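Local coordinates for protein BtGH115A (Bacteroides thetaiotaomicron, PDB 5BY3) that hydrolyses glycosidic bonds as a family GH115 4-O-methyl-alpha-glucuronidase with specificity for decorated arabinogalactans, at residues S87-K90 against F96-A99; T116-L121 against M450-D455; E170-M175 against S395-P400; A214-T219 against G296-K301. All blocks are in the same frame, centred on the assembly; numbering follows the deposited sequence.

Interaction 1: residues S87-K90 against F96-A99; sequences SALK and FMLA
Phe-96 meets the turn 87-90 through its backbone, with the CD2 methyl of Leu-89 lying 3.8 Å from Phe-96 N and resting against the peptide just after it. The benzyl group of Phe-96 points the other way and packs on Tyr-118 and Glu-122 of helix 113-126. Met-97, a selenomethionine, turns its side chain toward the turn and carries most of the contact. Its stem crosses Leu-89 at a slant: Met-97 CB is 3.7 Å from Leu-89 CD1, while Met-97 CG sits 3.9 Å from the branch carbon Leu-89 CG. Beyond CG the chain runs extended, so that the terminal CE reaches Ala-88 CB at 3.8 Å. In Leu-89 a first torsion of -74° sets CG opposite its own carbonyl carbon, and the branch there lays CD1 on Met-97 and CD2 on the Phe-96 backbone. With an alanine here, the Met-97 stem and the Phe-96 backbone would probably lose their apolar cover, and a gap would open under the turn. Leu-98 faces helix 113-126 again, and Ala-99 pairs by its backbone with Val-107. No hydrogen bond links the segments; the type I turn is closed internally by Lys-90 N to Ser-87 O, 3.0 Å. Leu-89 also touches Ala-109 and Ile-73, and Met-97 touches Leu-155. The arrangement is that of a layered alpha/beta domain: a mixed sheet, here with strand 96-100 between 106-110 and 155-156, has a loop turn on one face and a helix on the other.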
loop_
_atom_site.group_PDB
_atom_site.type_symbol
_atom_site.label_atom_id
_atom_site.label_comp_id
_atom_site.label_asym_id
_atom_site.label_seq_id
_atom_site.Cartn_x
_atom_site.Cartn_y
_atom_site.Cartn_z
ATOM N N SER A 87 -22.921 10.323 -23.976
ATOM C CA SER A 87 -23.605 9.141 -24.509
ATOM C C SER A 87 -22.761 7.992 -24.030
ATOM O O SER A 87 -23.278 7.018 -23.476
ATOM C CB SER A 87 -23.631 9.119 -26.056
ATOM O OG SER A 87 -24.618 9.982 -26.603
ATOM N N ALA A 88 -21.450 8.143 -24.231
ATOM C CA ALA A 88 -20.438 7.219 -23.750
ATOM C C ALA A 88 -20.534 7.017 -22.234
ATOM O O ALA A 88 -20.021 6.037 -21.703
ATOM C CB ALA A 88 -19.057 7.709 -24.159
ATOM N N LEU A 89 -21.241 7.931 -21.572
ATOM C CA LEU A 89 -21.413 7.924 -20.136
ATOM C C LEU A 89 -22.635 7.171 -19.636
ATOM O O LEU A 89 -22.666 6.758 -18.474
ATOM C CB LEU A 89 -21.469 9.350 -19.625
ATOM C CG LEU A 89 -20.158 10.128 -19.584
ATOM C CD1 LEU A 89 -20.536 11.567 -19.267
ATOM C CD2 LEU A 89 -19.136 9.578 -18.582
ATOM N N LYS A 90 -23.638 7.018 -20.503
ATOM C CA LYS A 90 -24.910 6.368 -20.154
ATOM C C LYS A 90 -24.711 4.972 -19.525
ATOM O O LYS A 90 -23.909 4.168 -20.045
ATOM C CB LYS A 90 -25.813 6.288 -21.385
ATOM C CG LYS A 90 -27.282 6.462 -21.056
ATOM C CD LYS A 90 -28.165 6.348 -22.288
ATOM C CE LYS A 90 -29.612 6.648 -21.922
ATOM N NZ LYS A 90 -30.572 5.799 -22.680
ATOM N N PHE A 96 -16.597 10.148 -15.881
ATOM C CA PHE A 96 -16.780 11.520 -16.301
ATOM C C PHE A 96 -16.209 11.776 -17.675
ATOM O O PHE A 96 -15.250 11.090 -18.109
ATOM C CB PHE A 96 -16.216 12.516 -15.282
ATOM C CG PHE A 96 -14.710 12.441 -15.110
ATOM C CD1 PHE A 96 -13.865 13.127 -15.958
ATOM C CD2 PHE A 96 -14.154 11.732 -14.050
ATOM C CE1 PHE A 96 -12.488 13.067 -15.794
ATOM C CE2 PHE A 96 -12.765 11.677 -13.856
ATOM C CZ PHE A 96 -11.936 12.334 -14.739
HETATM N N MSE A 97 -16.826 12.769 -18.322
HETATM C CA MSE A 97 -16.400 13.384 -19.559
HETATM C C MSE A 97 -16.087 14.831 -19.273
HETATM O O MSE A 97 -16.860 15.553 -18.603
HETATM C CB MSE A 97 -17.567 13.379 -20.516
HETATM C CG MSE A 97 -17.484 12.196 -21.465
HETATM SE SE MSE A 97 -18.646 12.639 -22.985
HETATM C CE MSE A 97 -18.010 11.373 -24.364
ATOM N N LEU A 98 -14.927 15.262 -19.756
ATOM C CA LEU A 98 -14.593 16.670 -19.798
ATOM C C LEU A 98 -14.559 17.091 -21.246
ATOM O O LEU A 98 -13.945 16.418 -22.079
ATOM C CB LEU A 98 -13.220 16.913 -19.220
ATOM C CG LEU A 98 -12.914 16.735 -17.756
ATOM C CD1 LEU A 98 -11.498 17.269 -17.605
ATOM C CD2 LEU A 98 -13.880 17.556 -16.939
ATOM N N ALA A 99 -15.211 18.211 -21.548
ATOM C CA ALA A 99 -15.298 18.703 -22.924
ATOM C C ALA A 99 -15.519 20.213 -22.902
ATOM O O ALA A 99 -16.096 20.732 -21.944
ATOM C CB ALA A 99 -16.453 18.000 -23.645
#

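Interaction 2: residues T116-L121 against M450-D455; sequences TAYGIL and MAWNLD
Tyr-118 offers the face of its ring to the benzo edge of Trp-452 in an offset edge-to-face pair. The ring centroid of Tyr-118 and that of the six-membered ring of Trp-452 are 5.5 Å apart, with the planes inclined at 72°. Contact is concentrated on one carbon of the tyrosine: Tyr-118 CD2 lies 3.9 Å from Trp-452 CZ3 and 4.1 Å from Trp-452 CH2. The two side chains span a wide gap, for the CA atoms of Tyr-118 and Trp-452 are 10.8 Å apart. Trp-452 bridges much of it by holding CG opposite its backbone N (chi1 175°), which sends the indole out from the end of helix 441-452. The pair is buried and apolar at the point of touch, while polar groups hold the two rings at their margins. Tyr-118 OH is hydrogen-bonded to Ala-208 O, which fixes the far end of the phenol, and the indole makes a cation-pi contact with Arg-207. Arg-163 of strand 162-166 touches both rings. The contact thus joins helix 113-126 of the N-terminal alpha/beta domain to the last beta-alpha unit of the TIM barrel, probably the catalytic domain as in its family, on the side where the barrel strands begin, remote from the strand ends at which such barrels place their active sites.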
loop_
_atom_site.group_PDB
_atom_site.type_symbol
_atom_site.label_atom_id
_atom_site.label_comp_id
_atom_site.label_asym_id
_atom_site.label_seq_id
_atom_site.Cartn_x
_atom_site.Cartn_y
_atom_site.Cartn_z
ATOM N N THR A 116 -19.214 12.693 -11.252
ATOM C CA THR A 116 -19.242 14.134 -11.344
ATOM C C THR A 116 -18.135 14.727 -10.446
ATOM O O THR A 116 -17.371 15.566 -10.908
ATOM C CB THR A 116 -20.641 14.652 -10.973
ATOM O OG1 THR A 116 -21.593 13.995 -11.809
ATOM C CG2 THR A 116 -20.760 16.175 -11.162
ATOM N N ALA A 117 -18.042 14.249 -9.193
ATOM C CA ALA A 117 -17.012 14.689 -8.246
ATOM C C ALA A 117 -15.604 14.541 -8.830
ATOM O O ALA A 117 -14.778 15.476 -8.744
ATOM C CB ALA A 117 -17.124 13.924 -6.936
ATOM N N TYR A 118 -15.346 13.378 -9.450
ATOM C CA TYR A 118 -14.010 13.049 -9.938
ATOM C C TYR A 118 -13.631 13.905 -11.136
ATOM O O TYR A 118 -12.443 14.297 -11.280
ATOM C CB TYR A 118 -13.900 11.556 -10.223
ATOM C CG TYR A 118 -14.049 10.695 -8.996
ATOM C CD1 TYR A 118 -13.517 11.117 -7.767
ATOM C CD2 TYR A 118 -14.691 9.440 -9.047
ATOM C CE1 TYR A 118 -13.611 10.347 -6.634
ATOM C CE2 TYR A 118 -14.793 8.652 -7.891
ATOM C CZ TYR A 118 -14.258 9.119 -6.683
ATOM O OH TYR A 118 -14.321 8.402 -5.487
ATOM N N GLY A 119 -14.644 14.215 -11.970
ATOM C CA GLY A 119 -14.513 15.194 -13.087
ATOM C C GLY A 119 -14.049 16.588 -12.685
ATOM O O GLY A 119 -13.143 17.152 -13.298
ATOM N N ILE A 120 -14.702 17.125 -11.651
ATOM C CA ILE A 120 -14.354 18.397 -10.997
ATOM C C ILE A 120 -12.917 18.426 -10.464
ATOM O O ILE A 120 -12.171 19.396 -10.683
ATOM C CB ILE A 120 -15.341 18.683 -9.842
ATOM C CG1 ILE A 120 -16.766 18.814 -10.412
ATOM C CG2 ILE A 120 -14.887 19.914 -9.053
ATOM C CD1 ILE A 120 -17.879 18.950 -9.394
ATOM N N LEU A 121 -12.547 17.358 -9.769
ATOM C CA LEU A 121 -11.211 17.191 -9.216
ATOM C C LEU A 121 -10.152 16.900 -10.262
ATOM O O LEU A 121 -8.985 17.007 -9.983
ATOM C CB LEU A 121 -11.229 16.140 -8.109
ATOM C CG LEU A 121 -11.950 16.675 -6.844
ATOM C CD1 LEU A 121 -12.104 15.619 -5.778
ATOM C CD2 LEU A 121 -11.277 17.891 -6.228
HETATM N N MSE A 450 -2.977 2.847 -9.726
HETATM C CA MSE A 450 -3.171 1.505 -10.270
HETATM C C MSE A 450 -4.643 1.220 -10.333
HETATM O O MSE A 450 -5.155 0.876 -11.389
HETATM C CB MSE A 450 -2.375 0.472 -9.502
HETATM C CG MSE A 450 -0.990 0.494 -10.125
HETATM SE SE MSE A 450 0.229 -0.638 -9.090
HETATM C CE MSE A 450 -0.229 -2.196 -10.219
ATOM N N ALA A 451 -5.322 1.493 -9.230
ATOM C CA ALA A 451 -6.724 1.171 -9.010
ATOM C C ALA A 451 -7.618 2.062 -9.837
ATOM O O ALA A 451 -8.731 1.662 -10.193
ATOM C CB ALA A 451 -7.071 1.293 -7.526
ATOM N N TRP A 452 -7.131 3.262 -10.149
ATOM C CA TRP A 452 -7.915 4.196 -10.939
ATOM C C TRP A 452 -7.772 3.952 -12.438
ATOM O O TRP A 452 -8.776 4.010 -13.167
ATOM C CB TRP A 452 -7.637 5.653 -10.575
ATOM C CG TRP A 452 -8.380 6.611 -11.510
ATOM C CD1 TRP A 452 -7.859 7.264 -12.572
ATOM C CD2 TRP A 452 -9.776 6.954 -11.477
ATOM N NE1 TRP A 452 -8.814 8.023 -13.181
ATOM C CE2 TRP A 452 -10.007 7.844 -12.543
ATOM C CE3 TRP A 452 -10.854 6.581 -10.655
ATOM C CZ2 TRP A 452 -11.282 8.367 -12.840
ATOM C CZ3 TRP A 452 -12.131 7.128 -10.927
ATOM C CH2 TRP A 452 -12.327 7.997 -12.019
ATOM N N ASN A 453 -6.539 3.713 -12.900
ATOM C CA ASN A 453 -6.251 3.467 -14.314
ATOM C C ASN A 453 -5.004 2.641 -14.439
ATOM O O ASN A 453 -3.909 3.187 -14.565
ATOM C CB ASN A 453 -6.090 4.774 -15.089
ATOM C CG ASN A 453 -6.087 4.580 -16.614
ATOM O OD1 ASN A 453 -5.833 3.478 -17.149
ATOM N ND2 ASN A 453 -6.386 5.662 -17.326
ATOM N N LEU A 454 -5.175 1.319 -14.403
ATOM C CA LEU A 454 -4.069 0.354 -14.567
ATOM C C LEU A 454 -3.268 0.479 -15.916
ATOM O O LEU A 454 -2.011 0.370 -15.924
ATOM C CB LEU A 454 -4.597 -1.081 -14.359
ATOM C CG LEU A 454 -3.761 -2.121 -13.598
ATOM C CD1 LEU A 454 -4.134 -3.499 -14.064
ATOM C CD2 LEU A 454 -2.249 -1.995 -13.713
ATOM N N ASP A 455 -3.978 0.705 -17.032
ATOM C CA ASP A 455 -3.326 0.790 -18.352
ATOM C C ASP A 455 -2.306 1.918 -18.384
ATOM O O ASP A 455 -1.203 1.730 -18.906
ATOM C CB ASP A 455 -4.323 0.935 -19.537
ATOM C CG ASP A 455 -5.387 -0.200 -19.615
ATOM O OD1 ASP A 455 -5.091 -1.412 -19.417
ATOM O OD2 ASP A 455 -6.556 0.153 -19.894
#

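Interaction 3: residues E170-M175 against S395-P400; sequences EDWGLM and SYWGRP
The indole of Trp-172 meets the face of Trp-397 edge first: Trp-397 CZ3 sits at the edge of Trp-172, near the plane of that ring, and one face of Trp-172 carries Asp-171 CB, 3.3 Å above the ring plane. This makes an offset edge-to-face pair, with the centroids of the six-membered rings of Trp-172 and Trp-397 5.9 Å apart and the planes at 61°. Trp-172 CH2 does all the close touching, at 3.8 Å from Trp-397 CZ3 and 4.1 Å from Trp-397 CE3. A first torsion of -49° places CG of Trp-172 opposite its carbonyl carbon, whereas Trp-397 extends its ring with CG opposite the backbone N; the benzo edge of Trp-172 reaches the benzo ring of Trp-397 across two backbones that stay well apart. Trp-397 is met by a further ring, that of His-216. The first loop is braced by Met-175 N bonding to Glu-170 O at 3.1 Å, and Leu-174 N bonds to Asp-436, a ligand of the bound nickel ion about 7 Å from the Trp-172 side chain. Both loops follow strands of the barrel, 162-166 and 388-393, on the side where TIM barrels bind substrate. With neither a hydrogen bond nor a charge pair between the segments, the contact rests on edge-to-face attraction and dispersion between two partly exposed indoles.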
loop_
_atom_site.group_PDB
_atom_site.type_symbol
_atom_site.label_atom_id
_atom_site.label_comp_id
_atom_site.label_asym_id
_atom_site.label_seq_id
_atom_site.Cartn_x
_atom_site.Cartn_y
_atom_site.Cartn_z
ATOM N N GLU A 170 -1.993 3.110 14.344
ATOM C CA GLU A 170 -1.999 4.552 14.490
ATOM C C GLU A 170 -1.549 5.061 15.870
ATOM O O GLU A 170 -1.549 6.292 16.079
ATOM C CB GLU A 170 -3.406 5.117 14.156
ATOM C CG GLU A 170 -4.504 4.848 15.212
ATOM C CD GLU A 170 -5.285 3.536 15.043
ATOM O OE1 GLU A 170 -4.748 2.587 14.468
ATOM O OE2 GLU A 170 -6.460 3.443 15.487
ATOM N N ASP A 171 -1.175 4.146 16.782
ATOM C CA ASP A 171 -0.905 4.488 18.200
ATOM C C ASP A 171 0.215 5.523 18.373
ATOM O O ASP A 171 0.257 6.166 19.424
ATOM C CB ASP A 171 -0.484 3.286 19.075
ATOM C CG ASP A 171 -1.444 2.081 19.034
ATOM O OD1 ASP A 171 -2.031 1.765 17.982
ATOM O OD2 ASP A 171 -1.541 1.394 20.082
ATOM N N TRP A 172 1.122 5.642 17.381
ATOM C CA TRP A 172 2.367 6.436 17.499
ATOM C C TRP A 172 2.497 7.528 16.436
ATOM O O TRP A 172 3.574 8.047 16.201
ATOM C CB TRP A 172 3.612 5.540 17.500
ATOM C CG TRP A 172 3.488 4.421 18.445
ATOM C CD1 TRP A 172 3.877 4.419 19.752
ATOM C CD2 TRP A 172 2.881 3.127 18.200
ATOM N NE1 TRP A 172 3.550 3.210 20.350
ATOM C CE2 TRP A 172 2.927 2.405 19.430
ATOM C CE3 TRP A 172 2.292 2.526 17.084
ATOM C CZ2 TRP A 172 2.409 1.100 19.566
ATOM C CZ3 TRP A 172 1.777 1.224 17.211
ATOM C CH2 TRP A 172 1.854 0.524 18.443
ATOM N N GLY A 173 1.393 7.913 15.824
ATOM C CA GLY A 173 1.431 8.904 14.760
ATOM C C GLY A 173 0.115 9.595 14.497
ATOM O O GLY A 173 -0.149 10.671 15.030
ATOM N N LEU A 174 -0.729 8.986 13.678
ATOM C CA LEU A 174 -1.944 9.679 13.295
ATOM C C LEU A 174 -2.903 9.870 14.453
ATOM O O LEU A 174 -3.564 10.920 14.518
ATOM C CB LEU A 174 -2.608 9.079 12.061
ATOM C CG LEU A 174 -3.734 9.867 11.395
ATOM C CD1 LEU A 174 -3.840 9.530 9.934
ATOM C CD2 LEU A 174 -5.052 9.556 12.073
HETATM N N MSE A 175 -2.965 8.929 15.399
HETATM C CA MSE A 175 -3.880 9.169 16.571
HETATM C C MSE A 175 -3.409 10.376 17.409
HETATM O O MSE A 175 -4.158 11.349 17.478
HETATM C CB MSE A 175 -4.308 7.940 17.381
HETATM C CG MSE A 175 -5.456 8.270 18.345
HETATM SE SE MSE A 175 -4.748 9.097 20.008
HETATM C CE MSE A 175 -3.831 7.617 20.908
ATOM N N SER A 395 2.227 -1.235 5.494
ATOM C CA SER A 395 2.579 -1.038 6.906
ATOM C C SER A 395 2.057 -2.226 7.746
ATOM O O SER A 395 1.028 -2.806 7.428
ATOM C CB SER A 395 2.025 0.302 7.394
ATOM O OG SER A 395 2.239 0.441 8.776
ATOM N N TYR A 396 2.768 -2.611 8.796
ATOM C CA TYR A 396 2.292 -3.746 9.559
ATOM C C TYR A 396 2.847 -3.849 10.952
ATOM O O TYR A 396 3.994 -3.475 11.209
ATOM C CB TYR A 396 2.598 -5.026 8.787
ATOM C CG TYR A 396 2.189 -6.298 9.437
ATOM C CD1 TYR A 396 0.853 -6.613 9.588
ATOM C CD2 TYR A 396 3.146 -7.211 9.881
ATOM C CE1 TYR A 396 0.455 -7.802 10.195
ATOM C CE2 TYR A 396 2.763 -8.425 10.451
ATOM C CZ TYR A 396 1.407 -8.707 10.617
ATOM O OH TYR A 396 0.996 -9.906 11.156
ATOM N N TRP A 397 2.032 -4.394 11.844
ATOM C CA TRP A 397 2.484 -4.774 13.198
ATOM C C TRP A 397 2.308 -6.276 13.299
ATOM O O TRP A 397 1.197 -6.759 13.168
ATOM C CB TRP A 397 1.650 -4.018 14.255
ATOM C CG TRP A 397 1.606 -4.592 15.677
ATOM C CD1 TRP A 397 2.187 -5.754 16.144
ATOM C CD2 TRP A 397 0.931 -4.026 16.786
ATOM N NE1 TRP A 397 1.925 -5.931 17.469
ATOM C CE2 TRP A 397 1.142 -4.901 17.899
ATOM C CE3 TRP A 397 0.160 -2.859 16.966
ATOM C CZ2 TRP A 397 0.624 -4.640 19.181
ATOM C CZ3 TRP A 397 -0.379 -2.590 18.259
ATOM C CH2 TRP A 397 -0.134 -3.482 19.348
ATOM N N GLY A 398 3.399 -7.012 13.498
ATOM C CA GLY A 398 3.330 -8.464 13.594
ATOM C C GLY A 398 4.637 -9.159 13.333
ATOM O O GLY A 398 5.672 -8.508 13.310
ATOM N N ARG A 399 4.561 -10.484 13.162
ATOM C CA ARG A 399 5.686 -11.376 12.972
ATOM C C ARG A 399 6.002 -11.530 11.480
ATOM O O ARG A 399 5.092 -11.448 10.661
ATOM C CB ARG A 399 5.334 -12.778 13.486
ATOM C CG ARG A 399 4.282 -13.494 12.619
ATOM C CD ARG A 399 3.860 -14.801 13.229
ATOM N NE ARG A 399 3.099 -14.527 14.435
ATOM C CZ ARG A 399 2.616 -15.444 15.262
ATOM N NH1 ARG A 399 2.788 -16.754 15.054
ATOM N NH2 ARG A 399 1.943 -15.025 16.302
ATOM N N PRO A 400 7.264 -11.787 11.123
ATOM C CA PRO A 400 8.429 -11.831 12.052
ATOM C C PRO A 400 8.877 -10.465 12.634
ATOM O O PRO A 400 9.613 -10.440 13.618
ATOM C CB PRO A 400 9.526 -12.407 11.161
ATOM C CG PRO A 400 9.179 -11.858 9.796
ATOM C CD PRO A 400 7.675 -11.927 9.711
#

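Interaction 4: residues A214-T219 against G296-K301; sequences AMHECT and GVHDGK
Met-215, a selenomethionine, folds back on itself to lay its methyl over the ring of His-298. Its first torsion of 55° puts CG between the backbone N and the carbonyl carbon, and further bends at chi2 and chi3 bring CE 4.1 Å from the centroid of the His-298 ring, only 18° off the normal, a CH-pi contact. Met-215 SE lies obliquely to the same ring, 4.3 Å from its centroid. His-298 reaches this place with CG opposite its backbone N, so that the imidazole stands out from its loop and presents its edge to two other side chains. His-216 CD2 sits 3.2 Å from His-298 NE2, near the plane of the His-298 ring, and the two imidazoles are steeply inclined. Glu-217, bent at chi2, curls its carboxylate to the same ring: OE2 comes within 3.1 Å of His-298 CD2, with the carboxylate and ring planes only 24° apart. Were His-298 an alanine, the Met-215 methyl would probably be left without its ring face and the Glu-217 carboxylate set free to turn. The rotation of His-216 is fixed by Asp-171 OD1 at its ND1, and Glu-170 OE2 accepts from its backbone N. Thr-219 N to His-216 O, 2.7 Å, closes a type I turn. The loops follow strands 210-212 and 290-291, an arrangement characteristic of the C-terminal rim of a TIM barrel, where glycosidase active sites lie.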
loop_
_atom_site.group_PDB
_atom_site.type_symbol
_atom_site.label_atom_id
_atom_site.label_comp_id
_atom_site.label_asym_id
_atom_site.label_seq_id
_atom_site.Cartn_x
_atom_site.Cartn_y
_atom_site.Cartn_z
ATOM N N ALA A 214 -9.638 4.218 11.701
ATOM C CA ALA A 214 -8.795 3.713 12.841
ATOM C C ALA A 214 -9.670 3.007 13.831
ATOM O O ALA A 214 -10.809 3.428 14.048
ATOM C CB ALA A 214 -8.091 4.858 13.558
HETATM N N MSE A 215 -9.145 1.976 14.474
HETATM C CA MSE A 215 -9.990 1.095 15.277
HETATM C C MSE A 215 -9.221 0.411 16.352
HETATM O O MSE A 215 -9.732 -0.497 17.016
HETATM C CB MSE A 215 -10.684 0.062 14.351
HETATM C CG MSE A 215 -9.806 -0.799 13.431
HETATM SE SE MSE A 215 -8.648 -2.074 14.399
HETATM C CE MSE A 215 -9.789 -3.687 14.414
ATOM N N HIS A 216 -7.974 0.813 16.530
ATOM C CA HIS A 216 -7.180 0.276 17.618
ATOM C C HIS A 216 -7.786 0.656 18.962
ATOM O O HIS A 216 -8.398 1.716 19.093
ATOM C CB HIS A 216 -5.732 0.756 17.494
ATOM C CG HIS A 216 -4.836 -0.236 16.820
ATOM N ND1 HIS A 216 -3.481 -0.311 17.072
ATOM C CD2 HIS A 216 -5.109 -1.222 15.936
ATOM C CE1 HIS A 216 -2.958 -1.291 16.361
ATOM N NE2 HIS A 216 -3.927 -1.861 15.663
ATOM N N GLU A 217 -7.606 -0.227 19.949
ATOM C CA GLU A 217 -8.068 -0.017 21.340
ATOM C C GLU A 217 -7.763 1.388 21.882
ATOM O O GLU A 217 -8.627 1.998 22.502
ATOM C CB GLU A 217 -7.621 -1.153 22.302
ATOM C CG GLU A 217 -6.210 -1.747 22.094
ATOM C CD GLU A 217 -6.068 -2.697 20.882
ATOM O OE1 GLU A 217 -5.145 -2.481 20.054
ATOM O OE2 GLU A 217 -6.860 -3.663 20.758
ATOM N N CYS A 218 -6.585 1.927 21.569
ATOM C CA CYS A 218 -6.222 3.335 21.874
ATOM C C CYS A 218 -7.074 4.466 21.235
ATOM O O CYS A 218 -6.914 5.626 21.592
ATOM C CB CYS A 218 -4.744 3.574 21.520
ATOM S SG CYS A 218 -4.403 3.697 19.736
ATOM N N THR A 219 -7.948 4.123 20.294
ATOM C CA THR A 219 -8.730 5.100 19.516
ATOM C C THR A 219 -10.261 5.031 19.799
ATOM O O THR A 219 -10.808 3.957 20.010
ATOM C CB THR A 219 -8.434 4.887 18.007
ATOM O OG1 THR A 219 -7.086 5.251 17.760
ATOM C CG2 THR A 219 -9.326 5.711 17.094
ATOM N N GLY A 296 -12.173 -12.652 16.254
ATOM C CA GLY A 296 -12.069 -12.188 17.636
ATOM C C GLY A 296 -12.478 -10.728 17.856
ATOM O O GLY A 296 -13.045 -10.071 16.949
ATOM N N VAL A 297 -12.207 -10.249 19.079
ATOM C CA VAL A 297 -12.280 -8.836 19.449
ATOM C C VAL A 297 -11.352 -7.929 18.588
ATOM O O VAL A 297 -11.808 -6.900 18.042
ATOM C CB VAL A 297 -12.080 -8.657 20.987
ATOM C CG1 VAL A 297 -11.695 -7.220 21.355
ATOM C CG2 VAL A 297 -13.348 -9.084 21.729
ATOM N N HIS A 298 -10.077 -8.326 18.460
ATOM C CA HIS A 298 -9.113 -7.693 17.539
ATOM C C HIS A 298 -8.588 -8.750 16.541
ATOM O O HIS A 298 -9.325 -9.162 15.648
ATOM C CB HIS A 298 -7.977 -6.981 18.306
ATOM C CG HIS A 298 -7.294 -5.894 17.519
ATOM N ND1 HIS A 298 -6.888 -6.053 16.209
ATOM C CD2 HIS A 298 -6.933 -4.636 17.868
ATOM C CE1 HIS A 298 -6.319 -4.940 15.782
ATOM N NE2 HIS A 298 -6.334 -4.064 16.771
ATOM N N ASP A 299 -7.335 -9.189 16.669
ATOM C CA ASP A 299 -6.926 -10.430 15.997
ATOM C C ASP A 299 -7.168 -11.661 16.894
ATOM O O ASP A 299 -7.653 -11.543 18.033
ATOM C CB ASP A 299 -5.496 -10.351 15.442
ATOM C CG ASP A 299 -5.450 -9.787 14.003
ATOM O OD1 ASP A 299 -5.785 -8.600 13.789
ATOM O OD2 ASP A 299 -5.076 -10.538 13.079
ATOM N N GLY A 300 -6.866 -12.835 16.352
ATOM C CA GLY A 300 -7.061 -14.111 17.043
ATOM C C GLY A 300 -8.226 -14.932 16.506
ATOM O O GLY A 300 -8.960 -14.516 15.583
ATOM N N LYS A 301 -8.386 -16.112 17.106
ATOM C CA LYS A 301 -9.521 -17.007 16.850
ATOM C C LYS A 301 -10.813 -16.247 17.154
ATOM O O LYS A 301 -10.789 -15.272 17.904
ATOM C CB LYS A 301 -9.439 -18.275 17.747
ATOM C CG LYS A 301 -8.053 -18.888 17.964
ATOM C CD LYS A 301 -7.512 -19.564 16.701
ATOM C CE LYS A 301 -6.006 -19.349 16.510
ATOM N NZ LYS A 301 -5.586 -19.505 15.082
#

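Interactions 1 and 2 belong together: Phe-96, whose backbone faces the turn in interaction 1, sends its ring away from the turn onto interaction 2, with Phe-96 CE2 3.8 Å from Trp-452 CZ2. Interaction 1 is partly buried aliphatic packing within the N-terminal domain, whereas interaction 2 is fully buried and aromatic, joining that domain to the barrel. Interactions 3 and 4 lie at the other end of the barrel, interaction 3 at the surface and interaction 4 partly buried. They share polar links, including a probable hydrogen bond of Glu-170 OE2 with Thr-219 OG1 at 3.0 Å, yet interaction 3 is two indoles alone, whereas interaction 4 sets a carboxylate and a selenomethionine about an imidazole. The centres of interactions 2 and 3 are about 29 Å apart.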